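GCN5-related N-acetyltransferase (Anabaena variabilis, PDB 2OZG) binds coenzyme A and probably transfers acetyl groups to amines as a GNAT-family enzyme, possibly with aminoglycosides as substrates. Local coordinates at residues H103-I108 with R127-E132. Sequence-based numbering, arbitrary orientation.
Sequences HTLQEI and RKAGYE. With COA (coenzyme A), chain C.
Leu-105, on helix 96-110, pushes its two methyls into the turn that follows helix 123-128, where Ala-129 and Tyr-131 receive them. CD1 lies 3.8 Å from Ala-129 CB and 3.3 Å from the carbonyl oxygen, Ala-129 O. CD2 meets the far end of Tyr-131, 3.6 Å from OH and 4.1 Å from CE1, lying obliquely to the ring. The leucine and tyrosine side chains run past each other in opposite directions; with CG of Tyr-131 anti to its carbonyl carbon (chi1 -75°), the ring's far end is brought close to helix 96-110. Gly-130, C-prime of the Schellman motif ending helix 123-128, has a positive phi at which a CB would jam against Ala-129 O. Farther from Leu-105, Arg-127 holds Glu-132 OE1 in its guanidinium plane through NE and NH2 (3.0 and 2.9 Å), whereas Lys-128 turns off in another direction, its NZ making a weak hydrogen bond, 3.3 Å, to O7A of the coenzyme A 3'-phosphate. Trimming Leu-105 to an alanine would probably leave a gap between helix 96-110 and the pair Ala-129 and Tyr-131. Within the GNAT domain, these methyl contacts thus join the helix whose N-terminal Ala-97 and Ile-98 bind coenzyme A to the Lys-128 helix end, without a hydrogen bond across, while Ala-129 O and Tyr-131 OH are hydrogen-bonded to Arg-289 NE and Ser-116 OG.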
ATOM      1  N   HIS A 103     -31.010  27.152 -18.316  1.00 32.99           N
ATOM      2  CA  HIS A 103     -31.508  28.411 -17.768  1.00 32.30           C
ATOM      3  C   HIS A 103     -30.397  29.347 -17.408  1.00 31.88           C
ATOM      4  O   HIS A 103     -30.480  30.512 -17.701  1.00 33.35           O
ATOM      5  CB  HIS A 103     -32.420  28.191 -16.536  1.00 35.04           C
ATOM      6  CG  HIS A 103     -33.825  27.813 -16.890  1.00 30.37           C
ATOM      7  ND1 HIS A 103     -34.398  26.609 -16.523  1.00 43.66           N
ATOM      8  CD2 HIS A 103     -34.787  28.492 -17.573  1.00 27.22           C
ATOM      9  CE1 HIS A 103     -35.649  26.564 -16.951  1.00 35.64           C
ATOM     10  NE2 HIS A 103     -35.907  27.691 -17.594  1.00 44.41           N
ATOM     11  N   THR A 104     -29.393  28.842 -16.711  1.00 32.67           N
ATOM     12  CA  THR A 104     -28.219  29.594 -16.346  1.00 32.51           C
ATOM     13  C   THR A 104     -27.508  30.190 -17.559  1.00 33.92           C
ATOM     14  O   THR A 104     -27.156  31.361 -17.557  1.00 30.87           O
ATOM     15  CB  THR A 104     -27.223  28.660 -15.573  1.00 34.47           C
ATOM     16  OG1 THR A 104     -27.880  28.164 -14.408  1.00 32.98           O
ATOM     17  CG2 THR A 104     -25.986  29.385 -15.157  1.00 37.37           C
ATOM     18  N   LEU A 105     -27.271  29.382 -18.588  1.00 34.08           N
ATOM     19  CA  LEU A 105     -26.667  29.879 -19.811  1.00 31.12           C
ATOM     20  C   LEU A 105     -27.484  30.997 -20.456  1.00 31.93           C
ATOM     21  O   LEU A 105     -26.938  31.997 -20.925  1.00 29.19           O
ATOM     22  CB  LEU A 105     -26.450  28.734 -20.805  1.00 30.84           C
ATOM     23  CG  LEU A 105     -25.286  27.824 -20.534  1.00 30.78           C
ATOM     24  CD1 LEU A 105     -25.310  26.641 -21.529  1.00 26.69           C
ATOM     25  CD2 LEU A 105     -23.988  28.582 -20.673  1.00 30.81           C
ATOM     26  N   GLN A 106     -28.797  30.837 -20.477  1.00 34.26           N
ATOM     27  CA  GLN A 106     -29.677  31.860 -20.999  1.00 35.44           C
ATOM     28  C   GLN A 106     -29.513  33.128 -20.189  1.00 37.19           C
ATOM     29  O   GLN A 106     -29.485  34.220 -20.756  1.00 34.10           O
ATOM     30  CB  GLN A 106     -31.128  31.393 -20.984  1.00 35.67           C
ATOM     31  CG  GLN A 106     -32.187  32.497 -21.252  1.00 43.25           C
ATOM     32  CD  GLN A 106     -32.112  33.148 -22.669  1.00 64.19           C
ATOM     33  OE1 GLN A 106     -31.327  32.741 -23.551  1.00 68.52           O
ATOM     34  NE2 GLN A 106     -32.958  34.155 -22.882  1.00 60.99           N
ATOM     35  N   GLU A 107     -29.394  33.011 -18.867  1.00 34.92           N
ATOM     36  CA  GLU A 107     -29.192  34.224 -18.066  1.00 38.91           C
ATOM     37  C   GLU A 107     -27.850  34.885 -18.394  1.00 36.46           C
ATOM     38  O   GLU A 107     -27.750  36.084 -18.553  1.00 34.64           O
ATOM     39  CB  GLU A 107     -29.264  33.906 -16.574  1.00 38.23           C
ATOM     40  CG  GLU A 107     -28.982  35.106 -15.732  1.00 41.07           C
ATOM     41  CD  GLU A 107     -29.115  34.851 -14.247  1.00 46.69           C
ATOM     42  OE1 GLU A 107     -29.609  33.763 -13.821  1.00 42.43           O
ATOM     43  OE2 GLU A 107     -28.709  35.763 -13.504  1.00 46.56           O
ATOM     44  N   ILE A 108     -26.793  34.094 -18.498  1.00 33.81           N
ATOM     45  CA  ILE A 108     -25.468  34.646 -18.791  1.00 32.97           C
ATOM     46  C   ILE A 108     -25.506  35.397 -20.141  1.00 35.43           C
ATOM     47  O   ILE A 108     -24.990  36.535 -20.277  1.00 34.23           O
ATOM     48  CB  ILE A 108     -24.429  33.514 -18.771  1.00 33.78           C
ATOM     49  CG1 ILE A 108     -24.337  32.941 -17.340  1.00 35.32           C
ATOM     50  CG2 ILE A 108     -23.065  33.996 -19.239  1.00 34.09           C
ATOM     51  CD1 ILE A 108     -23.638  31.590 -17.266  1.00 30.12           C
ATOM     52  N   ARG A 127     -21.495  18.870 -21.715  1.00 29.20           N
ATOM     53  CA  ARG A 127     -21.441  18.794 -23.165  1.00 32.06           C
ATOM     54  C   ARG A 127     -22.850  18.866 -23.764  1.00 32.57           C
ATOM     55  O   ARG A 127     -23.015  19.404 -24.865  1.00 29.95           O
ATOM     56  CB  ARG A 127     -20.731  17.512 -23.609  1.00 27.93           C
ATOM     57  CG  ARG A 127     -19.256  17.536 -23.273  1.00 32.93           C
ATOM     58  CD  ARG A 127     -18.572  16.234 -23.589  1.00 32.59           C
ATOM     59  NE  ARG A 127     -17.128  16.397 -23.701  1.00 37.40           N
ATOM     60  CZ  ARG A 127     -16.264  15.387 -23.675  1.00 37.09           C
ATOM     61  NH1 ARG A 127     -16.697  14.163 -23.439  1.00 33.80           N
ATOM     62  NH2 ARG A 127     -14.968  15.605 -23.864  1.00 38.28           N
ATOM     63  N   LYS A 128     -23.861  18.334 -23.066  1.00 33.47           N
ATOM     64  CA  LYS A 128     -25.249  18.473 -23.547  1.00 35.79           C
ATOM     65  C   LYS A 128     -25.592  19.948 -23.652  1.00 33.01           C
ATOM     66  O   LYS A 128     -26.381  20.306 -24.464  1.00 30.41           O
ATOM     67  CB  LYS A 128     -26.310  17.806 -22.642  1.00 37.22           C
ATOM     68  CG  LYS A 128     -26.440  16.317 -22.782  1.00 49.05           C
ATOM     69  CD  LYS A 128     -27.701  15.760 -22.086  1.00 41.08           C
ATOM     70  CE  LYS A 128     -29.023  15.949 -22.910  1.00 56.12           C
ATOM     71  NZ  LYS A 128     -29.162  15.082 -24.162  1.00 55.59           N
ATOM     72  N   ALA A 129     -24.946  20.822 -22.880  1.00 34.44           N
ATOM     73  CA  ALA A 129     -25.261  22.248 -22.964  1.00 30.91           C
ATOM     74  C   ALA A 129     -24.235  23.068 -23.723  1.00 32.68           C
ATOM     75  O   ALA A 129     -24.236  24.317 -23.616  1.00 34.30           O
ATOM     76  CB  ALA A 129     -25.447  22.821 -21.550  1.00 31.16           C
ATOM     77  N   GLY A 130     -23.325  22.377 -24.415  1.00 31.44           N
ATOM     78  CA  GLY A 130     -22.275  23.030 -25.201  1.00 30.82           C
ATOM     79  C   GLY A 130     -20.949  23.420 -24.600  1.00 29.56           C
ATOM     80  O   GLY A 130     -20.167  24.136 -25.277  1.00 30.89           O
ATOM     81  N   TYR A 131     -20.695  23.003 -23.352  1.00 33.47           N
ATOM     82  CA  TYR A 131     -19.373  23.174 -22.714  1.00 31.55           C
ATOM     83  C   TYR A 131     -18.434  22.132 -23.304  1.00 30.69           C
ATOM     84  O   TYR A 131     -18.864  21.022 -23.621  1.00 27.62           O
ATOM     85  CB  TYR A 131     -19.408  22.949 -21.183  1.00 29.38           C
ATOM     86  CG  TYR A 131     -20.031  24.072 -20.389  1.00 29.76           C
ATOM     87  CD1 TYR A 131     -21.385  24.162 -20.228  1.00 28.09           C
ATOM     88  CD2 TYR A 131     -19.236  25.035 -19.781  1.00 27.46           C
ATOM     89  CE1 TYR A 131     -21.956  25.214 -19.564  1.00 26.98           C
ATOM     90  CE2 TYR A 131     -19.795  26.090 -19.059  1.00 27.74           C
ATOM     91  CZ  TYR A 131     -21.133  26.178 -18.955  1.00 21.50           C
ATOM     92  OH  TYR A 131     -21.704  27.213 -18.242  1.00 33.54           O
ATOM     93  N   GLU A 132     -17.140  22.478 -23.397  1.00 29.64           N
ATOM     94  CA  GLU A 132     -16.149  21.499 -23.823  1.00 31.13           C
ATOM     95  C   GLU A 132     -14.826  21.689 -23.137  1.00 29.77           C
ATOM     96  O   GLU A 132     -14.506  22.764 -22.694  1.00 34.01           O
ATOM     97  CB  GLU A 132     -15.951  21.526 -25.349  1.00 30.18           C
ATOM     98  CG  GLU A 132     -15.071  20.374 -25.956  1.00 34.01           C
ATOM     99  CD  GLU A 132     -15.552  18.958 -25.558  1.00 36.46           C
ATOM    100  OE1 GLU A 132     -15.145  18.474 -24.480  1.00 37.52           O
ATOM    101  OE2 GLU A 132     -16.306  18.336 -26.324  1.00 31.86           O
TER
HETATM  102  N1A COA C 500     -22.232  10.951 -14.694  1.00 72.97           N
HETATM  103  C2A COA C 500     -22.369  11.109 -16.024  1.00 79.48           C
HETATM  104  N3A COA C 500     -23.416  11.767 -16.563  1.00 74.96           N
HETATM  105  C4A COA C 500     -24.370  12.280 -15.749  1.00 77.54           C
HETATM  106  C5A COA C 500     -24.276  12.130 -14.368  1.00 75.06           C
HETATM  107  C6A COA C 500     -23.163  11.440 -13.847  1.00 74.14           C
HETATM  108  N6A COA C 500     -22.965  11.239 -12.526  1.00 70.32           N
HETATM  109  N7A COA C 500     -25.372  12.736 -13.851  1.00 74.41           N
HETATM  110  C8A COA C 500     -26.112  13.236 -14.873  1.00 72.82           C
HETATM  111  N9A COA C 500     -25.485  12.953 -16.026  1.00 74.61           N
HETATM  112  C1B COA C 500     -25.879  13.281 -17.429  1.00 73.86           C
HETATM  113  C2B COA C 500     -26.956  12.335 -17.954  1.00 71.79           C
HETATM  114  O2B COA C 500     -26.404  11.119 -18.511  1.00 66.78           O
HETATM  115  C3B COA C 500     -27.712  13.213 -18.943  1.00 69.93           C
HETATM  116  O3B COA C 500     -27.305  12.998 -20.302  1.00 76.99           O
HETATM  117  P3B COA C 500     -28.196  12.054 -21.289  1.00 85.01           P
HETATM  118  O7A COA C 500     -29.371  12.938 -21.672  1.00 67.30           O
HETATM  119  O8A COA C 500     -27.213  11.681 -22.394  1.00 84.60           O
HETATM  120  O9A COA C 500     -28.647  10.869 -20.443  1.00 82.85           O
HETATM  121  C4B COA C 500     -27.450  14.655 -18.518  1.00 68.87           C
HETATM  122  O4B COA C 500     -26.392  14.618 -17.551  1.00 64.66           O
HETATM  123  C5B COA C 500     -28.693  15.320 -17.922  1.00 61.09           C
HETATM  124  O5B COA C 500     -29.040  14.646 -16.704  1.00 62.93           O
HETATM  125  P1A COA C 500     -29.878  15.342 -15.491  1.00 65.38           P
HETATM  126  O1A COA C 500     -30.203  16.772 -15.854  1.00 45.04           O
HETATM  127  O2A COA C 500     -31.025  14.396 -15.132  1.00 66.33           O
HETATM  128  O3A COA C 500     -28.791  15.270 -14.271  1.00 62.15           O
HETATM  129  P2A COA C 500     -29.176  15.100 -12.686  1.00 59.06           P
HETATM  130  O4A COA C 500     -30.384  16.008 -12.439  1.00 50.41           O
HETATM  131  O5A COA C 500     -29.330  13.607 -12.403  1.00 49.76           O
HETATM  132  O6A COA C 500     -27.814  15.698 -11.940  1.00 59.59           O
HETATM  133  CBP COA C 500     -25.757  15.707 -10.395  1.00 58.91           C
HETATM  134  CCP COA C 500     -27.148  15.145 -10.764  1.00 67.70           C
HETATM  135  CDP COA C 500     -25.772  17.172 -10.828  1.00 58.05           C
HETATM  136  CEP COA C 500     -24.771  15.018 -11.334  1.00 60.18           C
HETATM  137  CAP COA C 500     -25.514  15.526  -8.828  1.00 63.72           C
HETATM  138  OAP COA C 500     -25.715  16.766  -8.068  1.00 30.26           O
HETATM  139  C9P COA C 500     -24.243  14.866  -8.225  1.00 70.14           C
HETATM  140  O9P COA C 500     -24.095  13.530  -8.147  1.00 81.40           O
HETATM  141  N8P COA C 500     -23.237  15.545  -7.636  1.00 83.12           N
HETATM  142  C7P COA C 500     -22.888  16.951  -7.428  1.00 80.09           C
HETATM  143  C6P COA C 500     -21.524  17.012  -8.097  1.00 81.06           C
HETATM  144  C5P COA C 500     -21.628  17.632  -9.482  1.00 92.48           C
HETATM  145  O5P COA C 500     -22.478  17.254 -10.286  1.00 95.29           O
HETATM  146  N4P COA C 500     -20.736  18.585  -9.794  1.00 91.87           N
HETATM  147  C3P COA C 500     -20.633  19.293 -11.066  1.00 86.29           C
HETATM  148  C2P COA C 500     -19.566  20.345 -10.855  1.00 86.89           C
HETATM  149  S1P COA C 500     -20.160  21.661  -9.714  1.00 84.39           S